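Local atomic coordinates of adhesion and penetration protein autotransporter (Haemophilus influenzae, PDB entry 3SYJ), a protein that promotes adherence to and invasion of host cells, self-associates to aggregate bacteria, and is probably a serine protease that is carried to the cell surface. Residues T791-E796 against Q809-N814; N856-G861 against D884-Y889. One frame throughout, in Å; residues are numbered along the deposited sequence.

Contact 1 of 2, residues T791-E796 against Q809-N814; sequences TTVTLE and QNLTLN
T812 lies beside T794, N814 beside E796, and L795 packs on L811 and L813, in two parallel strands that form successive rungs of the beta-helix in the passenger domain. The threonines point the same way on the face they share with T792 and N810. Each has CG2 anti to the backbone N (OG1 chi1 -67° in T812 and -53° in T794), so equivalent methyls meet, CG2 of T812 to CG2 of T794 at 4.1 Å. Beta-branched residues suit an extended strand, and the T812 hydroxyl makes a weak hydrogen bond to S860 of the next rung. At the far end N814 and E796 reach out with CG anti to the backbone N; amide and carboxylate planes run nearly parallel, with N814 ND2 3.1 Å from E796 CG, so the amide lies along the glutamate's aliphatic stem. L795 turns into the buried interior with V793: its CB meets L813 CD2 at 4.1 Å, and its CD1 is 4.4 Å from L811 CD1. Backbone bonds hold the register. N810 N reaches T791 O, V793 N donates to N810 O at 3.0 Å, T812 N to V793 O at 2.9 Å, and L795 N to T812 O at 3.0 Å with an N-H...O angle of 173°. N810 adds a weak ND2 bond to T791 O, while its OD1 accepts from K858 N. A water joins T791 OG1, Q809 N and N810 O. No salt bridge joins these strands: main-chain bonds set spacing and register, buried V793, L795, L811 and L813 pack the inner side, and threonines with N810 form a partly exposed outer face.

Contact 2 of 2, residues N856-G861 against D884-Y889; sequences NGKLSG and DAEGDY
This is a loosely paired contact between successive coils near the C-terminal end of the beta-helix, mostly loop, held by side-chain packing with a few main-chain bonds. L859 and Y889 bury most. They approach from opposite directions, and L859 CD2 comes to 3.9 Å from Y889 CE2. CG roughly anti to the backbone N (chi1 156°) brings the L859 branch to the phenol end of the tyrosine; a flat, largely apolar ring fills the place well. L859 CB lies 4.4 Å from A885 CB, where a small methyl lets the chains draw close. The firmer main-chain bond runs from D888 N to G861 O, 3.2 Å; E886 N to L859 O is weak. At the backbone angles of G861 and G887 a CB would press on the preceding carbonyl O, so both places call for glycine. On the more exposed side K858 crosses D884 at about a right angle, CB to CB 3.8 Å, and its NZ stays 4.4 Å from E886 OE2, too far for a salt bridge; E886 also makes a long, weak ion pair with K920. Strand 810-813 adjoins L859 and Y889 through L811 and L813, whereas strand 921-925 meets A885 and Y889 through L921.

Contact 1 and contact 2 follow one another along the beta-helix, their centres about 9 Å apart, and strand 810-813 of the first is the sheet neighbour of strand 859-860 in the second; L813 N to S860 O, 2.9 Å, probably carries the ladder across. Both are partly buried, each with an apolar side and a more open one. Contact 1 has the regular bonding of well-formed parallel strands, and its outward side is neutral threonine and asparagine until E796. In contact 2 the pairing is sparse, a glycine marks the corner at G861, a tyrosine joins the aliphatic interior, and the outward side carries K858, D884 and E886 beside S860.

Contact 1 of 2, residues T791-E796 against Q809-N814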
loop_
_atom_site.group_PDB
_atom_site.type_symbol
_atom_site.label_atom_id
_atom_site.label_comp_id
_atom_site.label_asym_id
_atom_site.label_seq_id
_atom_site.Cartn_x
_atom_site.Cartn_y
_atom_site.Cartn_z
ATOM N N THR A 791 22.849 -2.374 5.965
ATOM C CA THR A 791 22.215 -3.668 5.708
ATOM C C THR A 791 22.936 -4.543 4.684
ATOM O O THR A 791 23.554 -4.046 3.741
ATOM C CB THR A 791 20.753 -3.491 5.259
ATOM O OG1 THR A 791 20.710 -2.735 4.043
ATOM C CG2 THR A 791 19.967 -2.760 6.322
ATOM N N THR A 792 22.841 -5.855 4.880
ATOM C CA THR A 792 23.459 -6.817 3.977
ATOM C C THR A 792 22.454 -7.830 3.443
ATOM O O THR A 792 21.750 -8.483 4.206
ATOM C CB THR A 792 24.585 -7.592 4.666
ATOM O OG1 THR A 792 25.544 -6.673 5.200
ATOM C CG2 THR A 792 25.269 -8.511 3.675
ATOM N N VAL A 793 22.392 -7.950 2.122
ATOM C CA VAL A 793 21.591 -8.981 1.486
ATOM C C VAL A 793 22.551 -10.034 0.964
ATOM O O VAL A 793 23.603 -9.700 0.421
ATOM C CB VAL A 793 20.755 -8.419 0.319
ATOM C CG1 VAL A 793 20.066 -9.545 -0.429
ATOM C CG2 VAL A 793 19.737 -7.421 0.827
ATOM N N THR A 794 22.195 -11.303 1.134
ATOM C CA THR A 794 23.052 -12.402 0.709
ATOM C C THR A 794 22.272 -13.473 -0.051
ATOM O O THR A 794 21.203 -13.897 0.381
ATOM C CB THR A 794 23.743 -13.049 1.916
ATOM O OG1 THR A 794 24.404 -12.036 2.683
ATOM C CG2 THR A 794 24.757 -14.087 1.462
ATOM N N LEU A 795 22.812 -13.905 -1.186
ATOM C CA LEU A 795 22.220 -14.992 -1.951
ATOM C C LEU A 795 23.172 -16.181 -2.024
ATOM O O LEU A 795 24.370 -16.013 -2.256
ATOM C CB LEU A 795 21.856 -14.528 -3.364
ATOM C CG LEU A 795 20.529 -13.787 -3.567
ATOM C CD1 LEU A 795 20.536 -12.444 -2.871
ATOM C CD2 LEU A 795 20.227 -13.616 -5.047
ATOM N N GLU A 796 22.643 -17.383 -1.821
ATOM C CA GLU A 796 23.435 -18.595 -2.015
ATOM C C GLU A 796 22.635 -19.657 -2.752
ATOM O O GLU A 796 21.579 -20.084 -2.285
ATOM C CB GLU A 796 23.932 -19.161 -0.685
ATOM C CG GLU A 796 24.902 -20.321 -0.868
ATOM C CD GLU A 796 25.113 -21.134 0.396
ATOM O OE1 GLU A 796 24.645 -20.709 1.477
ATOM O OE2 GLU A 796 25.750 -22.207 0.303
ATOM N N GLN A 809 22.261 -1.913 0.018
ATOM C CA GLN A 809 23.493 -1.433 0.543
ATOM C C GLN A 809 24.679 -2.313 0.248
ATOM O O GLN A 809 25.433 -2.056 -0.652
ATOM C CB GLN A 809 23.372 -1.338 2.044
ATOM C CG GLN A 809 24.401 -0.528 2.729
ATOM C CD GLN A 809 24.623 0.797 2.120
ATOM O OE1 GLN A 809 23.720 1.451 1.657
ATOM N NE2 GLN A 809 25.826 1.214 2.144
ATOM N N ASN A 810 24.826 -3.373 1.005
ATOM C CA ASN A 810 25.735 -4.441 0.694
ATOM C C ASN A 810 24.983 -5.624 0.132
ATOM O O ASN A 810 23.864 -5.863 0.484
ATOM C CB ASN A 810 26.551 -4.824 1.919
ATOM C CG ASN A 810 27.203 -3.626 2.581
ATOM O OD1 ASN A 810 28.019 -2.939 2.008
ATOM N ND2 ASN A 810 26.839 -3.394 3.801
ATOM N N LEU A 811 25.622 -6.328 -0.778
ATOM C CA LEU A 811 25.049 -7.457 -1.440
ATOM C C LEU A 811 26.136 -8.468 -1.667
ATOM O O LEU A 811 27.175 -8.141 -2.138
ATOM C CB LEU A 811 24.461 -7.020 -2.776
ATOM C CG LEU A 811 24.079 -8.057 -3.815
ATOM C CD1 LEU A 811 23.010 -8.891 -3.341
ATOM C CD2 LEU A 811 23.701 -7.414 -5.123
ATOM N N THR A 812 25.885 -9.709 -1.314
ATOM C CA THR A 812 26.882 -10.762 -1.438
ATOM C C THR A 812 26.345 -11.894 -2.296
ATOM O O THR A 812 25.288 -12.452 -2.003
ATOM C CB THR A 812 27.279 -11.315 -0.062
ATOM O OG1 THR A 812 27.971 -10.304 0.680
ATOM C CG2 THR A 812 28.181 -12.528 -0.220
ATOM N N LEU A 813 27.067 -12.226 -3.359
ATOM C CA LEU A 813 26.650 -13.306 -4.244
ATOM C C LEU A 813 27.515 -14.529 -4.040
ATOM O O LEU A 813 28.701 -14.419 -3.743
ATOM C CB LEU A 813 26.737 -12.878 -5.706
ATOM C CG LEU A 813 25.744 -11.808 -6.127
ATOM C CD1 LEU A 813 25.640 -11.776 -7.636
ATOM C CD2 LEU A 813 24.397 -12.098 -5.495
ATOM N N ASN A 814 26.913 -15.697 -4.215
ATOM C CA ASN A 814 27.631 -16.957 -4.150
ATOM C C ASN A 814 26.865 -17.990 -4.951
ATOM O O ASN A 814 25.837 -18.491 -4.500
ATOM C CB ASN A 814 27.786 -17.406 -2.695
ATOM C CG ASN A 814 28.090 -18.891 -2.566
ATOM O OD1 ASN A 814 28.530 -19.537 -3.520
ATOM N ND2 ASN A 814 27.857 -19.440 -1.376
HETATM O O HOH W 1 21.391 -4.250 1.715
#

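Contact 2 of 2, residues N856-G861 against D884-Y889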
loop_
_atom_site.group_PDB
_atom_site.type_symbol
_atom_site.label_atom_id
_atom_site.label_comp_id
_atom_site.label_asym_id
_atom_site.label_seq_id
_atom_site.Cartn_x
_atom_site.Cartn_y
_atom_site.Cartn_z
ATOM N N ASN A 856 24.615 0.612 -3.223
ATOM C CA ASN A 856 25.295 1.729 -2.572
ATOM C C ASN A 856 26.490 1.325 -1.718
ATOM O O ASN A 856 27.418 2.109 -1.530
ATOM C CB ASN A 856 24.307 2.528 -1.719
ATOM C CG ASN A 856 23.293 3.293 -2.558
ATOM O OD1 ASN A 856 22.101 3.318 -2.242
ATOM N ND2 ASN A 856 23.761 3.917 -3.637
ATOM N N GLY A 857 26.460 0.105 -1.198
ATOM C CA GLY A 857 27.502 -0.366 -0.306
ATOM C C GLY A 857 28.463 -1.284 -1.020
ATOM O O GLY A 857 28.794 -1.051 -2.178
ATOM N N LYS A 858 28.907 -2.333 -0.337
ATOM C CA LYS A 858 29.838 -3.286 -0.934
ATOM C C LYS A 858 29.142 -4.473 -1.590
ATOM O O LYS A 858 28.411 -5.215 -0.936
ATOM C CB LYS A 858 30.844 -3.795 0.104
ATOM C CG LYS A 858 31.740 -4.921 -0.415
ATOM C CD LYS A 858 32.659 -5.463 0.670
ATOM C CE LYS A 858 33.819 -4.519 0.944
ATOM N NZ LYS A 858 34.659 -4.979 2.094
ATOM N N LEU A 859 29.367 -4.638 -2.889
ATOM C CA LEU A 859 29.017 -5.872 -3.570
ATOM C C LEU A 859 30.248 -6.758 -3.491
ATOM O O LEU A 859 31.371 -6.259 -3.524
ATOM C CB LEU A 859 28.648 -5.609 -5.032
ATOM C CG LEU A 859 28.819 -6.799 -5.988
ATOM C CD1 LEU A 859 27.710 -7.824 -5.806
ATOM C CD2 LEU A 859 28.863 -6.331 -7.426
ATOM N N SER A 860 30.043 -8.065 -3.366
ATOM C CA SER A 860 31.156 -9.002 -3.277
ATOM C C SER A 860 30.711 -10.429 -3.555
ATOM O O SER A 860 29.518 -10.739 -3.531
ATOM C CB SER A 860 31.825 -8.921 -1.902
ATOM O OG SER A 860 30.926 -9.292 -0.872
ATOM N N GLY A 861 31.682 -11.293 -3.825
ATOM C CA GLY A 861 31.409 -12.692 -4.096
ATOM C C GLY A 861 31.489 -13.006 -5.574
ATOM O O GLY A 861 32.272 -12.400 -6.305
ATOM N N ASP A 884 33.412 0.229 -3.573
ATOM C CA ASP A 884 33.614 -0.987 -2.789
ATOM C C ASP A 884 33.359 -2.281 -3.564
ATOM O O ASP A 884 33.798 -3.351 -3.146
ATOM C CB ASP A 884 32.759 -0.962 -1.521
ATOM C CG ASP A 884 33.479 -0.333 -0.344
ATOM O OD1 ASP A 884 33.042 -0.548 0.810
ATOM O OD2 ASP A 884 34.487 0.372 -0.572
ATOM N N ALA A 885 32.654 -2.191 -4.685
ATOM C CA ALA A 885 32.363 -3.378 -5.484
ATOM C C ALA A 885 33.621 -4.211 -5.766
ATOM O O ALA A 885 34.724 -3.670 -5.864
ATOM C CB ALA A 885 31.677 -2.987 -6.776
ATOM N N GLU A 886 33.446 -5.526 -5.890
ATOM C CA GLU A 886 34.550 -6.448 -6.155
ATOM C C GLU A 886 34.011 -7.858 -6.359
ATOM O O GLU A 886 32.867 -8.140 -6.015
ATOM C CB GLU A 886 35.553 -6.437 -5.000
ATOM C CG GLU A 886 35.054 -7.107 -3.725
ATOM C CD GLU A 886 35.967 -6.857 -2.532
ATOM O OE1 GLU A 886 36.944 -6.091 -2.680
ATOM O OE2 GLU A 886 35.707 -7.419 -1.445
ATOM N N GLY A 887 34.832 -8.742 -6.918
ATOM C CA GLY A 887 34.417 -10.117 -7.156
ATOM C C GLY A 887 34.430 -10.512 -8.622
ATOM O O GLY A 887 34.778 -9.710 -9.485
ATOM N N ASP A 888 34.053 -11.757 -8.900
ATOM C CA ASP A 888 34.013 -12.267 -10.272
ATOM C C ASP A 888 32.592 -12.583 -10.728
ATOM O O ASP A 888 31.909 -13.420 -10.137
ATOM C CB ASP A 888 34.887 -13.514 -10.417
ATOM C CG ASP A 888 36.342 -13.179 -10.686
ATOM O OD1 ASP A 888 36.933 -13.809 -11.591
ATOM O OD2 ASP A 888 36.890 -12.283 -10.004
ATOM N N TYR A 889 32.156 -11.928 -11.796
ATOM C CA TYR A 889 30.778 -12.081 -12.241
ATOM C C TYR A 889 30.645 -12.328 -13.735
ATOM O O TYR A 889 31.504 -11.943 -14.528
ATOM C CB TYR A 889 29.960 -10.863 -11.818
ATOM C CG TYR A 889 30.105 -10.568 -10.346
ATOM C CD1 TYR A 889 29.398 -11.302 -9.402
ATOM C CD2 TYR A 889 30.969 -9.578 -9.898
ATOM C CE1 TYR A 889 29.532 -11.050 -8.056
ATOM C CE2 TYR A 889 31.112 -9.317 -8.551
ATOM C CZ TYR A 889 30.389 -10.057 -7.634
ATOM O OH TYR A 889 30.524 -9.809 -6.289
#